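Local coordinates for CRISPR-associated protein CasA/Cse1 (Thermus thermophilus, PDB 4AN8) that serves as a subunit of the Cascade ribonucleoprotein complex and probably takes part in selecting foreign DNA during CRISPR-based antiviral defence, at residues Ser69-Pro74 and Leu205-Tyr210; Leu295-Glu300 and Arg359-Pro364; Asn425-Glu430 and Arg473-Thr478. All blocks are in the same frame, centred on the assembly; numbering follows the deposited sequence.

Interaction 1: residues Ser69-Pro74 and Leu205-Tyr210; sequences SGPRCP and LNLVPY
A Schellman motif ends helix 50-67, and the loop that follows it lies against the chain leaving helix 199-206. G70 and P71 of that loop meet L207, P209 and Y210. S69, with positive phi, is the C-prime residue of the motif. G70 N bonds to H65 O, and S69 N bonds to R66 O. The peptide bond between G70 and P71 is cis. One backbone hydrogen bond joins the two segments, from Y210 N to P71 O, at 2.8 Å and 160° at the hydrogen. P71 O also takes a CA-H...O contact from P209 CA at 3.1 Å, so two neighbouring residues converge on this one carbonyl. A second CA-H...O contact runs from G70 CA to Y210 O at 3.5 Å.

Around these polar atoms the prolines do the packing. The P71 ring lies across L207 at about a right angle, and P71 CG comes to 3.4 Å from L207 O. L207 is the centre of an inverse gamma turn. P74 and P209 also cross at about a right angle, with P74 CD 4.1 Å from P209 CG. V77 and W80 of helix 74-83 also touch P71.

The Y210 ring leaves the backbone with CG anti to the backbone N (chi1 173°). This turns the ring so that CD2 comes beside G70 O, with Y210 CB also close to that oxygen. The ring stacks with H65, and its hydroxyl is hydrogen-bonded to D215 and R66. The contact thus joins the turn between helices 50-67 and 74-83 to the chain after helix 199-206. R72 bends at chi2 and folds back on its own loop: CD lies 3.3 Å from Y210 O, while NE donates to S69 O at 2.7 Å, with S69 O in the guanidinium plane.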
ATOM      1  N   SER A  69     -12.374 -21.397  -0.954  1.00 33.89           N
ATOM      2  CA  SER A  69     -11.410 -22.345  -0.446  1.00 33.89           C
ATOM      3  C   SER A  69     -10.227 -22.477  -1.406  1.00 33.89           C
ATOM      4  O   SER A  69      -9.738 -23.569  -1.663  1.00 33.89           O
ATOM      5  CB  SER A  69     -12.103 -23.688  -0.237  1.00 39.92           C
ATOM      6  OG  SER A  69     -11.378 -24.467   0.678  1.00 39.92           O
ATOM      7  N   GLY A  70      -9.778 -21.344  -1.936  1.00 28.01           N
ATOM      8  CA  GLY A  70      -8.752 -21.296  -2.977  1.00 28.01           C
ATOM      9  C   GLY A  70      -8.493 -19.840  -3.352  1.00 28.01           C
ATOM     10  O   GLY A  70      -8.695 -18.958  -2.527  1.00 28.01           O
ATOM     11  N   PRO A  71      -8.083 -19.575  -4.605  1.00 25.36           N
ATOM     12  CA  PRO A  71      -7.906 -20.571  -5.670  1.00 25.36           C
ATOM     13  C   PRO A  71      -6.696 -21.425  -5.374  1.00 25.36           C
ATOM     14  O   PRO A  71      -5.689 -20.886  -4.930  1.00 25.36           O
ATOM     15  CB  PRO A  71      -7.638 -19.713  -6.908  1.00 24.55           C
ATOM     16  CG  PRO A  71      -7.029 -18.466  -6.373  1.00 24.55           C
ATOM     17  CD  PRO A  71      -7.754 -18.215  -5.075  1.00 24.55           C
ATOM     18  N   ARG A  72      -6.798 -22.734  -5.584  1.00 34.39           N
ATOM     19  CA  ARG A  72      -5.669 -23.626  -5.365  1.00 34.39           C
ATOM     20  C   ARG A  72      -4.643 -23.487  -6.471  1.00 34.39           C
ATOM     21  O   ARG A  72      -3.480 -23.798  -6.287  1.00 34.39           O
ATOM     22  CB  ARG A  72      -6.124 -25.088  -5.305  1.00 48.23           C
ATOM     23  CG  ARG A  72      -7.163 -25.382  -4.247  1.00 48.23           C
ATOM     24  CD  ARG A  72      -6.640 -25.145  -2.837  1.00 48.23           C
ATOM     25  NE  ARG A  72      -7.700 -25.401  -1.866  1.00 48.23           N
ATOM     26  CZ  ARG A  72      -7.838 -26.536  -1.182  1.00 48.23           C
ATOM     27  NH1 ARG A  72      -6.959 -27.517  -1.336  1.00 48.23           N
ATOM     28  NH2 ARG A  72      -8.848 -26.683  -0.329  1.00 48.23           N
ATOM     29  N   CYS A  73      -5.080 -23.044  -7.637  1.00 27.13           N
ATOM     30  CA  CYS A  73      -4.191 -23.007  -8.795  1.00 27.13           C
ATOM     31  C   CYS A  73      -4.424 -21.746  -9.579  1.00 27.13           C
ATOM     32  O   CYS A  73      -5.543 -21.267  -9.604  1.00 27.13           O
ATOM     33  CB  CYS A  73      -4.475 -24.193  -9.711  1.00 65.67           C
ATOM     34  SG  CYS A  73      -4.044 -25.743  -8.963  1.00 65.67           S
ATOM     35  N   PRO A  74      -3.377 -21.225 -10.242  1.00 31.71           N
ATOM     36  CA  PRO A  74      -3.570 -20.052 -11.098  1.00 31.71           C
ATOM     37  C   PRO A  74      -4.559 -20.379 -12.208  1.00 31.71           C
ATOM     38  O   PRO A  74      -5.307 -19.490 -12.614  1.00 31.71           O
ATOM     39  CB  PRO A  74      -2.174 -19.779 -11.672  1.00 25.39           C
ATOM     40  CG  PRO A  74      -1.212 -20.568 -10.824  1.00 25.39           C
ATOM     41  CD  PRO A  74      -1.983 -21.714 -10.242  1.00 25.39           C
ATOM     42  N   LEU A 205      -6.422 -10.523 -10.072  1.00 19.77           N
ATOM     43  CA  LEU A 205      -5.004 -10.229 -10.116  1.00 19.77           C
ATOM     44  C   LEU A 205      -4.357 -10.267  -8.729  1.00 19.77           C
ATOM     45  O   LEU A 205      -3.135 -10.331  -8.624  1.00 19.77           O
ATOM     46  CB  LEU A 205      -4.757  -8.876 -10.787  1.00 20.71           C
ATOM     47  CG  LEU A 205      -5.070  -8.806 -12.286  1.00 20.71           C
ATOM     48  CD1 LEU A 205      -5.300  -7.374 -12.739  1.00 20.71           C
ATOM     49  CD2 LEU A 205      -3.980  -9.484 -13.094  1.00 20.71           C
ATOM     50  N   ASN A 206      -5.174 -10.244  -7.673  1.00 19.07           N
ATOM     51  CA  ASN A 206      -4.654 -10.280  -6.302  1.00 19.07           C
ATOM     52  C   ASN A 206      -4.989 -11.581  -5.586  1.00 19.07           C
ATOM     53  O   ASN A 206      -4.623 -11.752  -4.421  1.00 19.07           O
ATOM     54  CB  ASN A 206      -5.176  -9.091  -5.479  1.00 18.26           C
ATOM     55  CG  ASN A 206      -4.525  -7.780  -5.876  1.00 18.26           C
ATOM     56  OD1 ASN A 206      -3.510  -7.392  -5.306  1.00 18.26           O
ATOM     57  ND2 ASN A 206      -5.092  -7.107  -6.884  1.00 18.26           N
ATOM     58  N   LEU A 207      -5.671 -12.492  -6.291  1.00 23.48           N
ATOM     59  CA  LEU A 207      -6.046 -13.780  -5.698  1.00 23.48           C
ATOM     60  C   LEU A 207      -4.952 -14.816  -5.834  1.00 23.48           C
ATOM     61  O   LEU A 207      -5.069 -15.752  -6.618  1.00 23.48           O
ATOM     62  CB  LEU A 207      -7.333 -14.340  -6.299  1.00 26.08           C
ATOM     63  CG  LEU A 207      -8.656 -13.826  -5.751  1.00 26.08           C
ATOM     64  CD1 LEU A 207      -9.789 -14.446  -6.552  1.00 26.08           C
ATOM     65  CD2 LEU A 207      -8.793 -14.175  -4.288  1.00 26.08           C
ATOM     66  N   VAL A 208      -3.902 -14.643  -5.039  1.00 24.32           N
ATOM     67  CA  VAL A 208      -2.757 -15.535  -5.006  1.00 24.32           C
ATOM     68  C   VAL A 208      -3.174 -16.936  -4.525  1.00 24.32           C
ATOM     69  O   VAL A 208      -3.996 -17.062  -3.597  1.00 24.32           O
ATOM     70  CB  VAL A 208      -1.679 -14.925  -4.086  1.00 18.32           C
ATOM     71  CG1 VAL A 208      -0.421 -15.839  -3.977  1.00 18.32           C
ATOM     72  CG2 VAL A 208      -1.318 -13.498  -4.582  1.00 18.32           C
ATOM     73  N   PRO A 209      -2.632 -17.987  -5.171  1.00 24.49           N
ATOM     74  CA  PRO A 209      -3.003 -19.368  -4.822  1.00 24.49           C
ATOM     75  C   PRO A 209      -2.985 -19.558  -3.334  1.00 24.49           C
ATOM     76  O   PRO A 209      -2.037 -19.149  -2.660  1.00 24.49           O
ATOM     77  CB  PRO A 209      -1.927 -20.215  -5.511  1.00 23.69           C
ATOM     78  CG  PRO A 209      -1.683 -19.407  -6.826  1.00 23.69           C
ATOM     79  CD  PRO A 209      -1.839 -17.923  -6.419  1.00 23.69           C
ATOM     80  N   TYR A 210      -4.058 -20.154  -2.830  1.00 23.56           N
ATOM     81  CA  TYR A 210      -4.304 -20.217  -1.405  1.00 23.56           C
ATOM     82  C   TYR A 210      -4.821 -21.590  -1.027  1.00 23.56           C
ATOM     83  O   TYR A 210      -5.580 -22.183  -1.786  1.00 23.56           O
ATOM     84  CB  TYR A 210      -5.376 -19.194  -1.065  1.00 22.53           C
ATOM     85  CG  TYR A 210      -5.900 -19.227   0.364  1.00 22.53           C
ATOM     86  CD1 TYR A 210      -5.161 -18.682   1.403  1.00 22.53           C
ATOM     87  CD2 TYR A 210      -7.159 -19.758   0.654  1.00 22.53           C
ATOM     88  CE1 TYR A 210      -5.632 -18.689   2.699  1.00 22.53           C
ATOM     89  CE2 TYR A 210      -7.650 -19.765   1.950  1.00 22.53           C
ATOM     90  CZ  TYR A 210      -6.880 -19.225   2.970  1.00 22.53           C
ATOM     91  OH  TYR A 210      -7.344 -19.214   4.263  1.00 22.53           O
TER

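Interaction 2: residues Leu295-Glu300 and Arg359-Pro364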
ATOM      1  N   LEU A 295       9.542  -3.286   1.936  1.00 23.35           N
ATOM      2  CA  LEU A 295       9.507  -2.063   1.144  1.00 23.35           C
ATOM      3  C   LEU A 295       8.494  -1.128   1.772  1.00 23.35           C
ATOM      4  O   LEU A 295       7.436  -1.543   2.250  1.00 23.35           O
ATOM      5  CB  LEU A 295       9.186  -2.311  -0.329  1.00 18.92           C
ATOM      6  CG  LEU A 295      10.436  -2.409  -1.203  1.00 18.92           C
ATOM      7  CD1 LEU A 295      11.251  -3.652  -0.778  1.00 18.92           C
ATOM      8  CD2 LEU A 295      10.073  -2.459  -2.666  1.00 18.92           C
ATOM      9  N   ARG A 296       8.841   0.148   1.774  1.00 22.53           N
ATOM     10  CA  ARG A 296       8.175   1.105   2.620  1.00 22.53           C
ATOM     11  C   ARG A 296       8.125   2.411   1.835  1.00 22.53           C
ATOM     12  O   ARG A 296       9.075   2.755   1.153  1.00 22.53           O
ATOM     13  CB  ARG A 296       9.041   1.251   3.868  1.00 44.16           C
ATOM     14  CG  ARG A 296       8.381   1.804   5.073  1.00 44.16           C
ATOM     15  CD  ARG A 296       9.166   1.373   6.288  1.00 44.16           C
ATOM     16  NE  ARG A 296       8.785   2.129   7.475  1.00 44.16           N
ATOM     17  CZ  ARG A 296       8.955   1.688   8.719  1.00 44.16           C
ATOM     18  NH1 ARG A 296       9.486   0.478   8.940  1.00 44.16           N
ATOM     19  NH2 ARG A 296       8.580   2.447   9.741  1.00 44.16           N
ATOM     20  N   LEU A 297       7.016   3.123   1.886  1.00 29.98           N
ATOM     21  CA  LEU A 297       6.971   4.414   1.222  1.00 29.98           C
ATOM     22  C   LEU A 297       7.787   5.415   2.038  1.00 29.98           C
ATOM     23  O   LEU A 297       7.775   5.399   3.269  1.00 29.98           O
ATOM     24  CB  LEU A 297       5.531   4.884   1.041  1.00 26.64           C
ATOM     25  CG  LEU A 297       4.651   4.056   0.105  1.00 26.64           C
ATOM     26  CD1 LEU A 297       3.173   4.380   0.332  1.00 26.64           C
ATOM     27  CD2 LEU A 297       5.030   4.231  -1.371  1.00 26.64           C
ATOM     28  N   SER A 298       8.519   6.282   1.355  1.00 33.19           N
ATOM     29  CA  SER A 298       9.389   7.216   2.057  1.00 33.19           C
ATOM     30  C   SER A 298       9.038   8.663   1.735  1.00 33.19           C
ATOM     31  O   SER A 298       8.617   8.986   0.619  1.00 33.19           O
ATOM     32  CB  SER A 298      10.853   6.950   1.743  1.00 66.94           C
ATOM     33  OG  SER A 298      11.646   7.994   2.274  1.00 66.94           O
ATOM     34  N   GLU A 299       9.234   9.523   2.730  1.00 71.29           N
ATOM     35  CA  GLU A 299       8.868  10.930   2.641  1.00 71.29           C
ATOM     36  C   GLU A 299       9.397  11.624   1.394  1.00 71.29           C
ATOM     37  O   GLU A 299       8.653  12.323   0.705  1.00 71.29           O
ATOM     38  CB  GLU A 299       9.327  11.684   3.891  1.00 83.45           C
ATOM     39  CG  GLU A 299       9.129  13.179   3.790  1.00 83.45           C
ATOM     40  CD  GLU A 299       8.605  13.790   5.071  1.00 83.45           C
ATOM     41  OE1 GLU A 299       9.336  13.780   6.086  1.00 83.45           O
ATOM     42  OE2 GLU A 299       7.459  14.286   5.059  1.00 83.45           O
ATOM     43  N   GLU A 300      10.673  11.447   1.089  1.00 67.98           N
ATOM     44  CA  GLU A 300      11.210  12.163  -0.057  1.00 67.98           C
ATOM     45  C   GLU A 300      11.795  11.271  -1.163  1.00 67.98           C
ATOM     46  O   GLU A 300      11.890  11.695  -2.317  1.00 67.98           O
ATOM     47  CB  GLU A 300      12.169  13.267   0.405  1.00118.95           C
ATOM     48  CG  GLU A 300      11.447  14.349   1.216  1.00118.95           C
ATOM     49  CD  GLU A 300      12.367  15.427   1.765  1.00118.95           C
ATOM     50  OE1 GLU A 300      13.587  15.371   1.505  1.00118.95           O
ATOM     51  OE2 GLU A 300      11.861  16.335   2.461  1.00118.95           O
ATOM     52  N   ARG A 359      -0.217   7.702   0.668  1.00 25.61           N
ATOM     53  CA  ARG A 359       0.094   7.801  -0.751  1.00 25.61           C
ATOM     54  C   ARG A 359      -0.482   6.674  -1.590  1.00 25.61           C
ATOM     55  O   ARG A 359      -0.529   5.519  -1.147  1.00 25.61           O
ATOM     56  CB  ARG A 359       1.612   7.878  -0.958  1.00 50.43           C
ATOM     57  CG  ARG A 359       2.127   9.300  -1.003  1.00 50.43           C
ATOM     58  CD  ARG A 359       3.612   9.417  -0.711  1.00 50.43           C
ATOM     59  NE  ARG A 359       4.455   8.622  -1.605  1.00 50.43           N
ATOM     60  CZ  ARG A 359       5.761   8.448  -1.414  1.00 50.43           C
ATOM     61  NH1 ARG A 359       6.346   9.034  -0.372  1.00 50.43           N
ATOM     62  NH2 ARG A 359       6.481   7.705  -2.252  1.00 50.43           N
ATOM     63  N   ARG A 360      -0.901   7.046  -2.802  1.00 25.43           N
ATOM     64  CA  ARG A 360      -1.318   6.136  -3.850  1.00 25.43           C
ATOM     65  C   ARG A 360      -0.385   6.321  -5.049  1.00 25.43           C
ATOM     66  O   ARG A 360      -0.320   7.395  -5.639  1.00 25.43           O
ATOM     67  CB  ARG A 360      -2.773   6.412  -4.252  1.00 31.01           C
ATOM     68  CG  ARG A 360      -3.236   5.740  -5.554  1.00 31.01           C
ATOM     69  CD  ARG A 360      -4.762   5.447  -5.572  1.00 31.01           C
ATOM     70  NE  ARG A 360      -5.518   6.505  -4.913  1.00 31.01           N
ATOM     71  CZ  ARG A 360      -6.488   6.326  -4.021  1.00 31.01           C
ATOM     72  NH1 ARG A 360      -6.878   5.127  -3.652  1.00 31.01           N
ATOM     73  NH2 ARG A 360      -7.076   7.379  -3.493  1.00 31.01           N
ATOM     74  N   GLU A 361       0.353   5.281  -5.411  1.00 26.09           N
ATOM     75  CA  GLU A 361       1.160   5.372  -6.624  1.00 26.09           C
ATOM     76  C   GLU A 361       0.710   4.399  -7.710  1.00 26.09           C
ATOM     77  O   GLU A 361       0.285   3.295  -7.424  1.00 26.09           O
ATOM     78  CB  GLU A 361       2.643   5.234  -6.309  1.00 42.59           C
ATOM     79  CG  GLU A 361       3.284   6.580  -6.182  1.00 42.59           C
ATOM     80  CD  GLU A 361       4.443   6.588  -5.237  1.00 42.59           C
ATOM     81  OE1 GLU A 361       5.301   5.674  -5.338  1.00 42.59           O
ATOM     82  OE2 GLU A 361       4.489   7.517  -4.395  1.00 42.59           O
ATOM     83  N   VAL A 362       0.780   4.836  -8.960  1.00 24.70           N
ATOM     84  CA  VAL A 362       0.329   4.022 -10.062  1.00 24.70           C
ATOM     85  C   VAL A 362       1.495   3.795 -11.032  1.00 24.70           C
ATOM     86  O   VAL A 362       2.214   4.734 -11.396  1.00 24.70           O
ATOM     87  CB  VAL A 362      -0.865   4.680 -10.780  1.00 26.43           C
ATOM     88  CG1 VAL A 362      -1.438   3.745 -11.832  1.00 26.43           C
ATOM     89  CG2 VAL A 362      -1.939   5.051  -9.777  1.00 26.43           C
ATOM     90  N   TYR A 363       1.699   2.543 -11.429  1.00 24.01           N
ATOM     91  CA  TYR A 363       2.771   2.211 -12.366  1.00 24.01           C
ATOM     92  C   TYR A 363       2.216   1.276 -13.415  1.00 24.01           C
ATOM     93  O   TYR A 363       1.246   0.568 -13.160  1.00 24.01           O
ATOM     94  CB  TYR A 363       3.934   1.523 -11.660  1.00 26.24           C
ATOM     95  CG  TYR A 363       4.587   2.377 -10.617  1.00 26.24           C
ATOM     96  CD1 TYR A 363       5.517   3.339 -10.977  1.00 26.24           C
ATOM     97  CD2 TYR A 363       4.253   2.249  -9.276  1.00 26.24           C
ATOM     98  CE1 TYR A 363       6.101   4.146 -10.043  1.00 26.24           C
ATOM     99  CE2 TYR A 363       4.838   3.055  -8.317  1.00 26.24           C
ATOM    100  CZ  TYR A 363       5.762   4.006  -8.704  1.00 26.24           C
ATOM    101  OH  TYR A 363       6.368   4.816  -7.772  1.00 26.24           O
ATOM    102  N   PRO A 364       2.819   1.277 -14.609  1.00 27.73           N
ATOM    103  CA  PRO A 364       2.466   0.190 -15.520  1.00 27.73           C
ATOM    104  C   PRO A 364       2.892  -1.127 -14.894  1.00 27.73           C
ATOM    105  O   PRO A 364       3.704  -1.136 -13.960  1.00 27.73           O
ATOM    106  CB  PRO A 364       3.278   0.492 -16.791  1.00 29.72           C
ATOM    107  CG  PRO A 364       4.244   1.553 -16.422  1.00 29.72           C
ATOM    108  CD  PRO A 364       3.704   2.278 -15.224  1.00 29.72           C
TER
HETATM  109  O   HOH W   1       8.982   5.862  -1.343  1.00 54.65           O
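The backbones of L297 and R359 stay 7.9 Å apart at their CA atoms, and side chains, the S298 carbonyl and a water close the gap between the 295-300 loop and strand 359-364. L297 CB and R359 CB both point across it. L297 CB sits over one face of the R359 guanidinium, 4.3 Å above the centre of its plane. Nearer the strand backbone, L297 CD1 lies 4.0 Å from R359 CB. The leucine thus packs against both the aliphatic start and the charged end of the arginine.

Strand 354-364 is an outermost strand of a three-stranded antiparallel sheet within this chain, bonded through its backbone to strand 342-351. R359 and E361, two residues apart in the strand, project from the same face. The R359 chain bends at chi3 (57°), which turns the guanidinium back toward E361. NE and NH2 of R359 grip one oxygen, E361 OE2, side-on in a salt bridge. R359 NH2 is 2.9 Å from E361 OE2 and meets its syn lone pair. Y363 OH donates to the other oxygen, E361 OE1, at 2.8 Å, from above the carboxylate plane. Together these bonds hold the carboxylate and guanidinium in place. Across the contact, R359 NH1 donates to S298 O near the guanidinium plane; the modelled bond is very short and its exact length doubtful. A water accepts from S298 N at 2.8 Å and also from R359 NH2.

Interaction 3: residues Asn425-Glu430 and Arg473-Thr478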
ATOM      1  N   ASN A 425      20.371  22.188   0.544  1.00 89.84           N
ATOM      2  CA  ASN A 425      18.977  21.778   0.528  1.00 89.84           C
ATOM      3  C   ASN A 425      18.130  22.685  -0.354  1.00 89.84           C
ATOM      4  O   ASN A 425      17.222  22.215  -1.039  1.00 89.84           O
ATOM      5  CB  ASN A 425      18.412  21.732   1.948  1.00110.52           C
ATOM      6  CG  ASN A 425      19.047  20.643   2.794  1.00110.52           C
ATOM      7  OD1 ASN A 425      20.030  20.018   2.390  1.00110.52           O
ATOM      8  ND2 ASN A 425      18.490  20.413   3.979  1.00110.52           N
ATOM      9  N   SER A 426      18.435  23.983  -0.342  1.00 72.21           N
ATOM     10  CA  SER A 426      17.658  24.948  -1.115  1.00 72.21           C
ATOM     11  C   SER A 426      17.958  24.884  -2.613  1.00 72.21           C
ATOM     12  O   SER A 426      17.135  25.298  -3.432  1.00 72.21           O
ATOM     13  CB  SER A 426      17.864  26.369  -0.592  1.00 61.00           C
ATOM     14  OG  SER A 426      19.067  26.936  -1.076  1.00 61.00           O
ATOM     15  N   LEU A 427      19.128  24.359  -2.974  1.00 48.54           N
ATOM     16  CA  LEU A 427      19.470  24.198  -4.384  1.00 48.54           C
ATOM     17  C   LEU A 427      18.491  23.221  -5.013  1.00 48.54           C
ATOM     18  O   LEU A 427      18.207  22.184  -4.434  1.00 48.54           O
ATOM     19  CB  LEU A 427      20.908  23.689  -4.537  1.00 50.09           C
ATOM     20  CG  LEU A 427      22.035  24.576  -3.989  1.00 50.09           C
ATOM     21  CD1 LEU A 427      23.354  23.810  -3.986  1.00 50.09           C
ATOM     22  CD2 LEU A 427      22.164  25.868  -4.791  1.00 50.09           C
ATOM     23  N   PRO A 428      17.961  23.555  -6.193  1.00 42.33           N
ATOM     24  CA  PRO A 428      16.971  22.716  -6.884  1.00 42.33           C
ATOM     25  C   PRO A 428      17.550  21.498  -7.608  1.00 42.33           C
ATOM     26  O   PRO A 428      16.821  20.817  -8.324  1.00 42.33           O
ATOM     27  CB  PRO A 428      16.387  23.668  -7.930  1.00 30.53           C
ATOM     28  CG  PRO A 428      17.497  24.647  -8.202  1.00 30.53           C
ATOM     29  CD  PRO A 428      18.194  24.831  -6.888  1.00 30.53           C
ATOM     30  N   LEU A 429      18.831  21.210  -7.423  1.00 36.59           N
ATOM     31  CA  LEU A 429      19.477  20.212  -8.267  1.00 36.59           C
ATOM     32  C   LEU A 429      18.934  18.770  -8.076  1.00 36.59           C
ATOM     33  O   LEU A 429      18.484  18.134  -9.033  1.00 36.59           O
ATOM     34  CB  LEU A 429      20.997  20.277  -8.076  1.00 24.89           C
ATOM     35  CG  LEU A 429      21.798  19.387  -9.016  1.00 24.89           C
ATOM     36  CD1 LEU A 429      21.559  19.833 -10.432  1.00 24.89           C
ATOM     37  CD2 LEU A 429      23.287  19.443  -8.658  1.00 24.89           C
ATOM     38  N   GLU A 430      18.972  18.264  -6.848  1.00 36.46           N
ATOM     39  CA  GLU A 430      18.595  16.873  -6.601  1.00 36.46           C
ATOM     40  C   GLU A 430      17.090  16.678  -6.706  1.00 36.46           C
ATOM     41  O   GLU A 430      16.618  15.696  -7.285  1.00 36.46           O
ATOM     42  CB  GLU A 430      19.068  16.423  -5.224  1.00 49.86           C
ATOM     43  CG  GLU A 430      20.559  16.221  -5.091  1.00 49.86           C
ATOM     44  CD  GLU A 430      20.938  15.902  -3.660  1.00 49.86           C
ATOM     45  OE1 GLU A 430      20.765  14.730  -3.246  1.00 49.86           O
ATOM     46  OE2 GLU A 430      21.370  16.832  -2.938  1.00 49.86           O
ATOM     47  N   ARG A 473      21.728  26.801 -12.168  1.00 32.31           N
ATOM     48  CA  ARG A 473      22.405  27.945 -12.785  1.00 32.31           C
ATOM     49  C   ARG A 473      21.571  29.200 -12.571  1.00 32.31           C
ATOM     50  O   ARG A 473      22.051  30.200 -12.031  1.00 32.31           O
ATOM     51  CB  ARG A 473      22.583  27.734 -14.286  1.00 44.34           C
ATOM     52  CG  ARG A 473      23.802  26.925 -14.664  1.00 44.34           C
ATOM     53  CD  ARG A 473      24.135  27.100 -16.148  1.00 44.34           C
ATOM     54  NE  ARG A 473      24.479  28.485 -16.471  1.00 44.34           N
ATOM     55  CZ  ARG A 473      25.725  28.947 -16.575  1.00 44.34           C
ATOM     56  NH1 ARG A 473      26.763  28.132 -16.390  1.00 44.34           N
ATOM     57  NH2 ARG A 473      25.942  30.227 -16.867  1.00 44.34           N
ATOM     58  N   ARG A 474      20.311  29.122 -12.995  1.00 49.07           N
ATOM     59  CA  ARG A 474      19.348  30.199 -12.813  1.00 49.07           C
ATOM     60  C   ARG A 474      19.374  30.725 -11.379  1.00 49.07           C
ATOM     61  O   ARG A 474      19.315  31.931 -11.146  1.00 49.07           O
ATOM     62  CB  ARG A 474      17.948  29.709 -13.186  1.00 42.54           C
ATOM     63  CG  ARG A 474      16.972  30.806 -13.531  1.00 42.54           C
ATOM     64  CD  ARG A 474      15.578  30.250 -13.769  1.00 42.54           C
ATOM     65  NE  ARG A 474      15.483  29.470 -14.992  1.00 42.54           N
ATOM     66  CZ  ARG A 474      15.046  28.215 -15.032  1.00 42.54           C
ATOM     67  NH1 ARG A 474      14.669  27.619 -13.905  1.00 42.54           N
ATOM     68  NH2 ARG A 474      14.993  27.556 -16.187  1.00 42.54           N
ATOM     69  N   PHE A 475      19.483  29.817 -10.420  1.00 52.13           N
ATOM     70  CA  PHE A 475      19.532  30.186  -9.011  1.00 52.13           C
ATOM     71  C   PHE A 475      20.889  30.795  -8.666  1.00 52.13           C
ATOM     72  O   PHE A 475      20.981  31.812  -7.976  1.00 52.13           O
ATOM     73  CB  PHE A 475      19.281  28.938  -8.156  1.00 74.48           C
ATOM     74  CG  PHE A 475      19.350  29.178  -6.675  1.00 74.48           C
ATOM     75  CD1 PHE A 475      20.556  29.469  -6.058  1.00 74.48           C
ATOM     76  CD2 PHE A 475      18.204  29.090  -5.895  1.00 74.48           C
ATOM     77  CE1 PHE A 475      20.618  29.682  -4.693  1.00 74.48           C
ATOM     78  CE2 PHE A 475      18.255  29.297  -4.528  1.00 74.48           C
ATOM     79  CZ  PHE A 475      19.464  29.596  -3.926  1.00 74.48           C
ATOM     80  N   LEU A 476      21.954  30.164  -9.147  1.00 36.63           N
ATOM     81  CA  LEU A 476      23.296  30.639  -8.852  1.00 36.63           C
ATOM     82  C   LEU A 476      23.632  31.962  -9.544  1.00 36.63           C
ATOM     83  O   LEU A 476      24.494  32.702  -9.086  1.00 36.63           O
ATOM     84  CB  LEU A 476      24.326  29.576  -9.231  1.00 36.64           C
ATOM     85  CG  LEU A 476      24.269  28.302  -8.381  1.00 36.64           C
ATOM     86  CD1 LEU A 476      25.260  27.256  -8.901  1.00 36.64           C
ATOM     87  CD2 LEU A 476      24.516  28.626  -6.905  1.00 36.64           C
ATOM     88  N   GLY A 477      22.947  32.258 -10.641  1.00 52.69           N
ATOM     89  CA  GLY A 477      23.326  33.393 -11.458  1.00 52.69           C
ATOM     90  C   GLY A 477      22.871  34.756 -10.971  1.00 52.69           C
ATOM     91  O   GLY A 477      22.997  35.730 -11.707  1.00 52.69           O
ATOM     92  N   THR A 478      22.361  34.844  -9.744  1.00 37.14           N
ATOM     93  CA  THR A 478      21.748  36.086  -9.271  1.00 37.14           C
ATOM     94  C   THR A 478      22.549  36.827  -8.203  1.00 37.14           C
ATOM     95  O   THR A 478      22.204  37.952  -7.828  1.00 37.14           O
ATOM     96  CB  THR A 478      20.323  35.842  -8.699  1.00 52.16           C
ATOM     97  OG1 THR A 478      20.410  35.133  -7.451  1.00 52.16           O
ATOM     98  CG2 THR A 478      19.455  35.069  -9.697  1.00 52.16           C
TER
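F475 swings its ring off helix 453-476 with CG anti to the backbone N (chi1 178°), and this carries the ring across to S426, L427 and P428. L427 and L476 share another setting. In each, CG lies anti to the carbonyl carbon (chi1 -61° and -67°), and the CD2 methyls meet.

The two segments touch only through side chains, with no hydrogen bond between them. L427 CD2 is the hub. It lies 4.1 Å from F475 CE1 and equally near F475 CD1, meeting the ring obliquely. It is also 4.2 Å from L476 CD2. The L427 side chain and the F475 side chain cross at about a right angle. Next to this pair, P428 CD approaches F475 CD2 at 4.4 Å. At the far end of the ring, S426 OG comes to 3.9 Å from F475 CZ. That hydroxyl is hydrogen-bonded to L423 O, one turn back in its own helix, so its touch on the ring is van der Waals packing.

The proline at the N-cap of helix 429-446 and the leucine before it form the break between two consecutive helices. The ring of F475 fits against this break near the end of its own helix, where G477 N still bonds to R473 O.

Helices surround the contact. L427 and L476 both rest on V399 of helix 372-403, P428 also touches T472 of helix 453-476, and L476 reaches L486 of helix 483-499. The contact thus joins the break between helices 417-426 and 429-446 to the end of helix 453-476, with helices 372-403 and 483-499 alongside.

The three contacts follow one another along the chain, each closing before the next opens. Interactions 1 and 3 lie on opposite sides of the chain's centre, their centres 52 Å apart. Interaction 2 is nearest that centre, 26 Å from interaction 1 and 27 Å from interaction 3 between centres. None touches another: the nearest atoms of interactions 2 and 3 are about 7 Å apart. Helix 320-333 packs on the chain at 205-210 in interaction 1. In interaction 2, P364 at the end of strand 354-364 meets the far end of helix 429-446. That helix starts in interaction 3, so it spans the two contacts, while interaction 1 belongs to the N-terminal part.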